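Local coordinates for protein VP5 (Halorubrum pleomorphic virus 2, PDB 6QGI) that is an envelope protein of a pleomorphic haloarchaeal virus and probably drives fusion of the viral membrane with that of the host cell, at residues Tyr105-Thr108 with Val109-Phe113; Val184-Gly187 with Thr188-Tyr191; Asp256-Ser259 with Gly260-Glu263; Leu448-Thr451 with Gln452-Glu455. All coordinates share one frame; numbering follows the deposited sequence.

Contact 1 of 4, residues Tyr105-Thr108 with Val109-Phe113; sequences YLTT and VQSNF
V109 packs on Y105 one turn further along helix 91-133. Its CG2 lies over one face of the Y105 ring, 4.1 Å from the ring centroid, as a CH-pi contact. The ring is placed there by a chi1 of 163°, which sets CG opposite the backbone N and sends the phenol forward along the helix. The Y105 hydroxyl ends on A19 O.

On another side of the helix, S111 grips T107 O twice. S111 N reaches T107 O at 2.8 Å and S111 OG reaches T107 O at 2.7 Å, from opposite faces of the carbonyl plane.

N112 climbs past T108 O. CB stands 3.5 Å from T108 O, and CG comes to 3.1 Å from T108 O. ND2 sits 2.8 Å from T108 O, but the angle is too poor for a hydrogen bond. The amide works outward instead: ND2 donates to W18 O and OD1 accepts from F23 N. T108 O is taken by N112 N at 3.3 Å.

The contact thus joins an apolar face to a polar one. The buried amide of N112 is satisfied by backbone groups of the N-terminal segment, which fixes its rotation and ties that segment to the helix.

Contact 2 of 4, residues Val184-Gly187 with Thr188-Tyr191; sequences VDRG and TESY
R186 and E189 stand near the tip of the beta hairpin of strands 176-186 and 189-193, where the chain turns at G187 and T188. R186, E189, V184 and Y191 put their side chains on one face of the hairpin. D185 and S190 take the other.

The R186 side chain lies across Y191. Its guanidinium and the Y191 ring are almost parallel, with planes 10° apart. The closest approach is made by the aliphatic part: R186 CD sits over the middle of the ring, 3.6 Å from its centroid, in a CH-pi contact. A bend at chi3 of 92° then carries the guanidinium past the ring, and Y191 OH lies over one of its faces, offset toward the rim. That hydroxyl is hydrogen-bonded to D202 OD2.

R186 and E189 run side by side and point the same way. R186 NH1 meets E189 OE1 at 2.8 Å in a salt bridge. OE1 lies in the guanidinium plane and uses its syn lone pair, yet the two flat groups are turned 55° apart. The bridge runs through OE1.

V184 and Y191 form a hydrogen-bonded antiparallel pair, with V184 N to Y191 O at 2.8 Å and Y191 N to V184 O at 2.9 Å. Near the tip, D185 makes an Asx turn: G187 N meets D185 OD1 at 3.1 Å, from above the carboxylate plane.

Contact 3 of 4, residues Asp256-Ser259 with Gly260-Glu263; sequences DVQS and GEIE
E261 has its CG swung away from the backbone N (chi1 -151°) and its chain extended, and this carries the carboxylate back across the turn to Q258. V257 has CG1 opposite its backbone N (chi1 172°), which sets this methyl against E261 and I262. The backbone between them is a type II beta turn from Q258 to E261.

The carboxylate closes the turn from the side-chain end. Q258 N donates to E261 OE1 at 2.8 Å, and the bond is nearly straight. The donor comes from above the carboxylate plane, not within it. The usual bond of the turn runs the other way, from E261 N to Q258 O at 3.1 Å. E261 therefore holds Q258 by both its backbone N and its side chain. The base of the side chain is close as well: E261 CB is 3.1 Å from Q258 O. G260 takes the third place of the turn with a phi of 100°, where a side chain would press on S259 O.

Beneath the polar loop, V257 CG1 touches I262 CD1 at 3.8 Å, the two side chains crossing at about a right angle. The same V257 CG1 is 3.8 Å from E261 CB, and thus lies against both residues.

The turn sits in the loop between helices 225-253 and 270-279, at the end of helix 66-86. V257 packs on L85 and I262 on I82, while S259 OG is hydrogen-bonded to L85 O. N86 OD1 accepts from G260 N and N86 ND2 donates to I262 O, and E263 N reaches Q476 of helix 476-496.

Contact 4 of 4, residues Leu448-Thr451 with Gln452-Glu455; sequences LTNT and QTGE
N450 and Q452 form an Asx turn at the end of strand 443-450. N450 OD1 accepts from Q452 N at 3.3 Å, with the donor tilted from the plane of the side-chain carbonyl. T453 N adds a weak bond to the same oxygen. The side chain can reach over the turn because CG is opposite the backbone N, at a chi1 of -171°. T453 OG1 stands 3.3 Å from N450 CB and donates to E455 OE2 at 3.1 Å, which links the middle of the turn to the returning chain.

The backbone of N450 is held at both ends. Its O accepts from G454 N at 2.8 Å, an alpha turn. N450 N donates to E455 O at 2.9 Å, nearly along the C=O axis. The chain thus folds back on itself within four residues, with G454 at a positive phi of 84°.

A second shell begins at E300 and E302. E300 O takes the T451 hydroxyl. Backbone bonds of T449 with E302 and T451 with E300 anchor the turn beside strand 301-307.

E455 O has one more neighbour: T449 CA approaches it at 3.4 Å in a CA-H...O contact.

The four contacts follow one another along the chain and none touches another. Contact 1 is the buried one, within helix 91-133. Contact 2 is a surface hairpin, its nearest atoms about 17 Å from contact 1; the loop at L171 and A172, which touches contact 1, leads into strand 176-186 of that hairpin. Contact 3 is about 19 Å from contact 1 by nearest atoms. Helix 66-86 serves both, through V69 and L85. Contacts 2 and 3 are 59 Å apart between centres. Contact 4 lies across the chain's centre from contact 2, with centres 61 Å apart. None of the four includes the glycosylated N396 or its sugar-contacting neighbours D393 and G395.

Contact 1 of 4, residues Tyr105-Thr108 with Val109-Phe113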
# COMPACT_ATOMS: atom_id res chain seq x y z
N TYR A 105 -19.72 -4.07 -7.59
CA TYR A 105 -18.64 -3.39 -6.90
C TYR A 105 -17.61 -4.40 -6.35
O TYR A 105 -16.41 -4.18 -6.51
CB TYR A 105 -19.19 -2.47 -5.78
CG TYR A 105 -18.16 -2.04 -4.76
CD1 TYR A 105 -17.04 -1.32 -5.14
CD2 TYR A 105 -18.31 -2.37 -3.42
CE1 TYR A 105 -16.08 -0.94 -4.20
CE2 TYR A 105 -17.37 -1.98 -2.47
CZ TYR A 105 -16.25 -1.27 -2.87
OH TYR A 105 -15.33 -0.89 -1.92
N LEU A 106 -18.08 -5.50 -5.72
CA LEU A 106 -17.17 -6.50 -5.15
C LEU A 106 -16.47 -7.31 -6.25
O LEU A 106 -15.37 -7.80 -5.98
CB LEU A 106 -17.86 -7.41 -4.11
CG LEU A 106 -18.28 -6.65 -2.84
CD1 LEU A 106 -19.15 -7.45 -1.98
CD2 LEU A 106 -17.11 -6.22 -2.02
N THR A 107 -17.02 -7.37 -7.48
CA THR A 107 -16.35 -8.03 -8.62
C THR A 107 -15.13 -7.18 -9.00
O THR A 107 -14.07 -7.75 -9.22
CB THR A 107 -17.33 -8.25 -9.79
OG1 THR A 107 -18.21 -9.30 -9.40
CG2 THR A 107 -16.65 -8.66 -11.09
N THR A 108 -15.28 -5.84 -9.01
CA THR A 108 -14.21 -4.89 -9.33
C THR A 108 -13.11 -4.96 -8.26
O THR A 108 -11.95 -4.80 -8.60
CB THR A 108 -14.79 -3.47 -9.48
OG1 THR A 108 -15.85 -3.50 -10.44
CG2 THR A 108 -13.75 -2.46 -9.94
N VAL A 109 -13.47 -5.24 -6.99
CA VAL A 109 -12.50 -5.37 -5.90
C VAL A 109 -11.78 -6.71 -6.05
O VAL A 109 -10.55 -6.73 -6.05
CB VAL A 109 -13.14 -5.17 -4.49
CG1 VAL A 109 -12.12 -5.42 -3.37
CG2 VAL A 109 -13.75 -3.78 -4.35
N GLN A 110 -12.54 -7.83 -6.20
CA GLN A 110 -11.98 -9.18 -6.38
C GLN A 110 -11.07 -9.26 -7.60
O GLN A 110 -9.99 -9.85 -7.51
CB GLN A 110 -13.09 -10.23 -6.54
CG GLN A 110 -13.89 -10.52 -5.28
CD GLN A 110 -15.15 -11.27 -5.61
OE1 GLN A 110 -15.84 -11.00 -6.61
NE2 GLN A 110 -15.50 -12.23 -4.77
N SER A 111 -11.49 -8.66 -8.74
CA SER A 111 -10.73 -8.65 -9.99
C SER A 111 -9.40 -7.94 -9.81
O SER A 111 -8.39 -8.47 -10.25
CB SER A 111 -11.52 -8.00 -11.12
OG SER A 111 -12.73 -8.69 -11.33
N ASN A 112 -9.40 -6.76 -9.16
CA ASN A 112 -8.17 -5.99 -8.93
C ASN A 112 -7.19 -6.77 -8.07
O ASN A 112 -6.00 -6.79 -8.39
CB ASN A 112 -8.49 -4.65 -8.27
CG ASN A 112 -9.12 -3.65 -9.20
OD1 ASN A 112 -8.88 -3.62 -10.41
ND2 ASN A 112 -9.97 -2.81 -8.63
N PHE A 113 -7.69 -7.43 -7.01
CA PHE A 113 -6.92 -8.24 -6.08
C PHE A 113 -6.30 -9.46 -6.78
O PHE A 113 -5.15 -9.80 -6.53
CB PHE A 113 -7.82 -8.67 -4.91
CG PHE A 113 -7.21 -9.62 -3.91
CD1 PHE A 113 -6.41 -9.14 -2.88
CD2 PHE A 113 -7.49 -10.98 -3.95
CE1 PHE A 113 -5.85 -10.01 -1.95
CE2 PHE A 113 -6.93 -11.85 -3.01
CZ PHE A 113 -6.12 -11.36 -2.02

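Contact 2 of 4, residues Val184-Gly187 with Thr188-Tyr191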
# COMPACT_ATOMS: atom_id res chain seq x y z
N VAL A 184 4.44 -26.22 -6.76
CA VAL A 184 5.54 -26.92 -6.10
C VAL A 184 5.48 -28.36 -6.58
O VAL A 184 4.56 -29.08 -6.19
CB VAL A 184 5.51 -26.82 -4.54
CG1 VAL A 184 6.70 -27.56 -3.92
CG2 VAL A 184 5.48 -25.38 -4.08
N ASP A 185 6.41 -28.76 -7.47
CA ASP A 185 6.46 -30.12 -8.02
C ASP A 185 6.94 -31.10 -6.95
O ASP A 185 7.97 -30.87 -6.31
CB ASP A 185 7.37 -30.18 -9.26
CG ASP A 185 7.27 -31.46 -10.07
OD1 ASP A 185 7.89 -32.47 -9.67
OD2 ASP A 185 6.60 -31.44 -11.12
N ARG A 186 6.15 -32.16 -6.72
CA ARG A 186 6.45 -33.23 -5.74
C ARG A 186 6.42 -34.59 -6.47
O ARG A 186 6.15 -35.63 -5.87
CB ARG A 186 5.45 -33.18 -4.57
CG ARG A 186 5.44 -31.86 -3.80
CD ARG A 186 4.69 -31.95 -2.48
NE ARG A 186 5.58 -32.27 -1.36
CZ ARG A 186 5.55 -33.42 -0.68
NH1 ARG A 186 4.67 -34.36 -0.99
NH2 ARG A 186 6.40 -33.62 0.32
N GLY A 187 6.72 -34.55 -7.77
CA GLY A 187 6.69 -35.69 -8.67
C GLY A 187 5.35 -35.76 -9.37
O GLY A 187 4.98 -34.82 -10.09
N THR A 188 4.59 -36.85 -9.14
CA THR A 188 3.24 -37.05 -9.71
C THR A 188 2.27 -36.06 -9.05
O THR A 188 1.44 -35.46 -9.73
CB THR A 188 2.79 -38.52 -9.54
OG1 THR A 188 3.07 -38.96 -8.21
CG2 THR A 188 3.45 -39.45 -10.54
N GLU A 189 2.41 -35.88 -7.73
CA GLU A 189 1.66 -34.94 -6.90
C GLU A 189 2.30 -33.55 -7.05
O GLU A 189 3.49 -33.46 -7.38
CB GLU A 189 1.68 -35.43 -5.43
CG GLU A 189 0.83 -34.65 -4.44
CD GLU A 189 1.33 -34.68 -3.01
OE1 GLU A 189 2.55 -34.44 -2.80
OE2 GLU A 189 0.52 -34.92 -2.09
N SER A 190 1.52 -32.48 -6.85
CA SER A 190 2.00 -31.10 -6.93
C SER A 190 1.17 -30.18 -6.04
O SER A 190 -0.02 -30.44 -5.84
CB SER A 190 1.98 -30.60 -8.37
OG SER A 190 2.88 -31.34 -9.18
N TYR A 191 1.78 -29.11 -5.51
CA TYR A 191 1.07 -28.14 -4.68
C TYR A 191 0.82 -26.87 -5.47
O TYR A 191 1.75 -26.35 -6.07
CB TYR A 191 1.84 -27.82 -3.38
CG TYR A 191 1.87 -28.93 -2.34
CD1 TYR A 191 1.07 -30.05 -2.46
CD2 TYR A 191 2.70 -28.82 -1.22
CE1 TYR A 191 1.10 -31.07 -1.51
CE2 TYR A 191 2.72 -29.83 -0.25
CZ TYR A 191 1.92 -30.95 -0.40
OH TYR A 191 1.95 -31.94 0.55

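Contact 3 of 4, residues Asp256-Ser259 with Gly260-Glu263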
# COMPACT_ATOMS: atom_id res chain seq x y z
N ASP A 256 -42.05 0.44 5.59
CA ASP A 256 -41.77 1.41 6.65
C ASP A 256 -41.31 2.74 6.04
O ASP A 256 -41.89 3.78 6.34
CB ASP A 256 -40.71 0.84 7.62
CG ASP A 256 -40.81 1.33 9.06
OD1 ASP A 256 -41.26 2.48 9.28
OD2 ASP A 256 -40.41 0.57 9.97
N VAL A 257 -40.29 2.70 5.16
CA VAL A 257 -39.80 3.89 4.47
C VAL A 257 -40.68 4.08 3.24
O VAL A 257 -40.78 3.18 2.40
CB VAL A 257 -38.28 3.84 4.15
CG1 VAL A 257 -37.86 5.02 3.27
CG2 VAL A 257 -37.45 3.81 5.42
N GLN A 258 -41.34 5.24 3.16
CA GLN A 258 -42.25 5.61 2.08
C GLN A 258 -41.49 6.23 0.90
O GLN A 258 -40.40 6.76 1.09
CB GLN A 258 -43.32 6.61 2.60
CG GLN A 258 -44.18 6.10 3.76
CD GLN A 258 -45.31 5.19 3.35
OE1 GLN A 258 -45.33 4.00 3.67
NE2 GLN A 258 -46.29 5.74 2.64
N SER A 259 -42.08 6.17 -0.31
CA SER A 259 -41.51 6.76 -1.51
C SER A 259 -41.43 8.28 -1.33
O SER A 259 -42.44 8.91 -1.00
CB SER A 259 -42.35 6.41 -2.74
OG SER A 259 -42.41 5.01 -2.94
N GLY A 260 -40.23 8.82 -1.45
CA GLY A 260 -39.98 10.25 -1.28
C GLY A 260 -39.40 10.61 0.08
O GLY A 260 -38.94 11.74 0.25
N GLU A 261 -39.42 9.65 1.04
CA GLU A 261 -38.88 9.83 2.40
C GLU A 261 -37.37 10.11 2.32
O GLU A 261 -36.90 11.06 2.94
CB GLU A 261 -39.16 8.61 3.28
CG GLU A 261 -39.30 8.92 4.76
CD GLU A 261 -39.83 7.79 5.62
OE1 GLU A 261 -40.78 7.09 5.18
OE2 GLU A 261 -39.32 7.61 6.75
N ILE A 262 -36.65 9.30 1.51
CA ILE A 262 -35.21 9.46 1.27
C ILE A 262 -34.98 9.74 -0.23
O ILE A 262 -35.48 9.00 -1.08
CB ILE A 262 -34.35 8.24 1.75
CG1 ILE A 262 -34.78 7.71 3.14
CG2 ILE A 262 -32.86 8.58 1.72
CD1 ILE A 262 -34.31 6.26 3.44
N GLU A 263 -34.23 10.82 -0.53
CA GLU A 263 -33.87 11.21 -1.89
C GLU A 263 -32.35 11.26 -2.00
O GLU A 263 -31.71 12.19 -1.50
CB GLU A 263 -34.52 12.56 -2.28
CG GLU A 263 -36.03 12.47 -2.52
CD GLU A 263 -36.52 11.60 -3.67
OE1 GLU A 263 -35.75 11.39 -4.64
OE2 GLU A 263 -37.68 11.15 -3.60

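Contact 4 of 4, residues Leu448-Thr451 with Gln452-Glu455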
# COMPACT_ATOMS: atom_id res chain seq x y z
N LEU A 448 2.20 18.65 17.72
CA LEU A 448 0.84 18.58 17.19
C LEU A 448 0.31 20.00 17.05
O LEU A 448 0.41 20.77 18.00
CB LEU A 448 -0.10 17.75 18.09
CG LEU A 448 0.12 16.25 18.19
CD1 LEU A 448 -0.75 15.66 19.25
CD2 LEU A 448 -0.24 15.58 16.91
N THR A 449 -0.22 20.37 15.87
CA THR A 449 -0.74 21.72 15.61
C THR A 449 -2.09 21.67 14.91
O THR A 449 -2.21 21.02 13.86
CB THR A 449 0.27 22.54 14.77
OG1 THR A 449 1.51 22.64 15.46
CG2 THR A 449 -0.24 23.94 14.43
N ASN A 450 -3.09 22.39 15.45
CA ASN A 450 -4.39 22.52 14.82
C ASN A 450 -4.22 23.52 13.67
O ASN A 450 -3.86 24.67 13.92
CB ASN A 450 -5.45 22.96 15.83
CG ASN A 450 -6.87 22.91 15.30
OD1 ASN A 450 -7.26 23.68 14.42
ND2 ASN A 450 -7.66 22.00 15.84
N THR A 451 -4.37 23.05 12.42
CA THR A 451 -4.15 23.84 11.20
C THR A 451 -5.07 25.08 11.06
O THR A 451 -4.65 26.05 10.43
CB THR A 451 -4.29 22.96 9.96
OG1 THR A 451 -5.49 22.18 10.06
CG2 THR A 451 -3.09 22.04 9.75
N GLN A 452 -6.30 25.06 11.61
CA GLN A 452 -7.23 26.19 11.49
C GLN A 452 -6.94 27.30 12.51
O GLN A 452 -6.82 28.46 12.12
CB GLN A 452 -8.69 25.71 11.61
CG GLN A 452 -9.73 26.79 11.27
CD GLN A 452 -11.14 26.28 11.16
OE1 GLN A 452 -11.44 25.10 11.42
NE2 GLN A 452 -12.05 27.16 10.76
N THR A 453 -6.86 26.94 13.81
CA THR A 453 -6.61 27.89 14.90
C THR A 453 -5.12 28.27 14.98
O THR A 453 -4.79 29.38 15.39
CB THR A 453 -7.08 27.30 16.24
OG1 THR A 453 -6.39 26.08 16.49
CG2 THR A 453 -8.59 27.06 16.28
N GLY A 454 -4.25 27.34 14.59
CA GLY A 454 -2.80 27.51 14.60
C GLY A 454 -2.18 27.21 15.95
O GLY A 454 -0.98 27.45 16.13
N GLU A 455 -2.97 26.67 16.90
CA GLU A 455 -2.50 26.39 18.26
C GLU A 455 -1.85 24.99 18.36
O GLU A 455 -2.17 24.09 17.59
CB GLU A 455 -3.62 26.57 19.30
CG GLU A 455 -4.73 25.53 19.28
CD GLU A 455 -5.98 25.88 20.07
OE1 GLU A 455 -5.86 26.31 21.24
OE2 GLU A 455 -7.09 25.71 19.52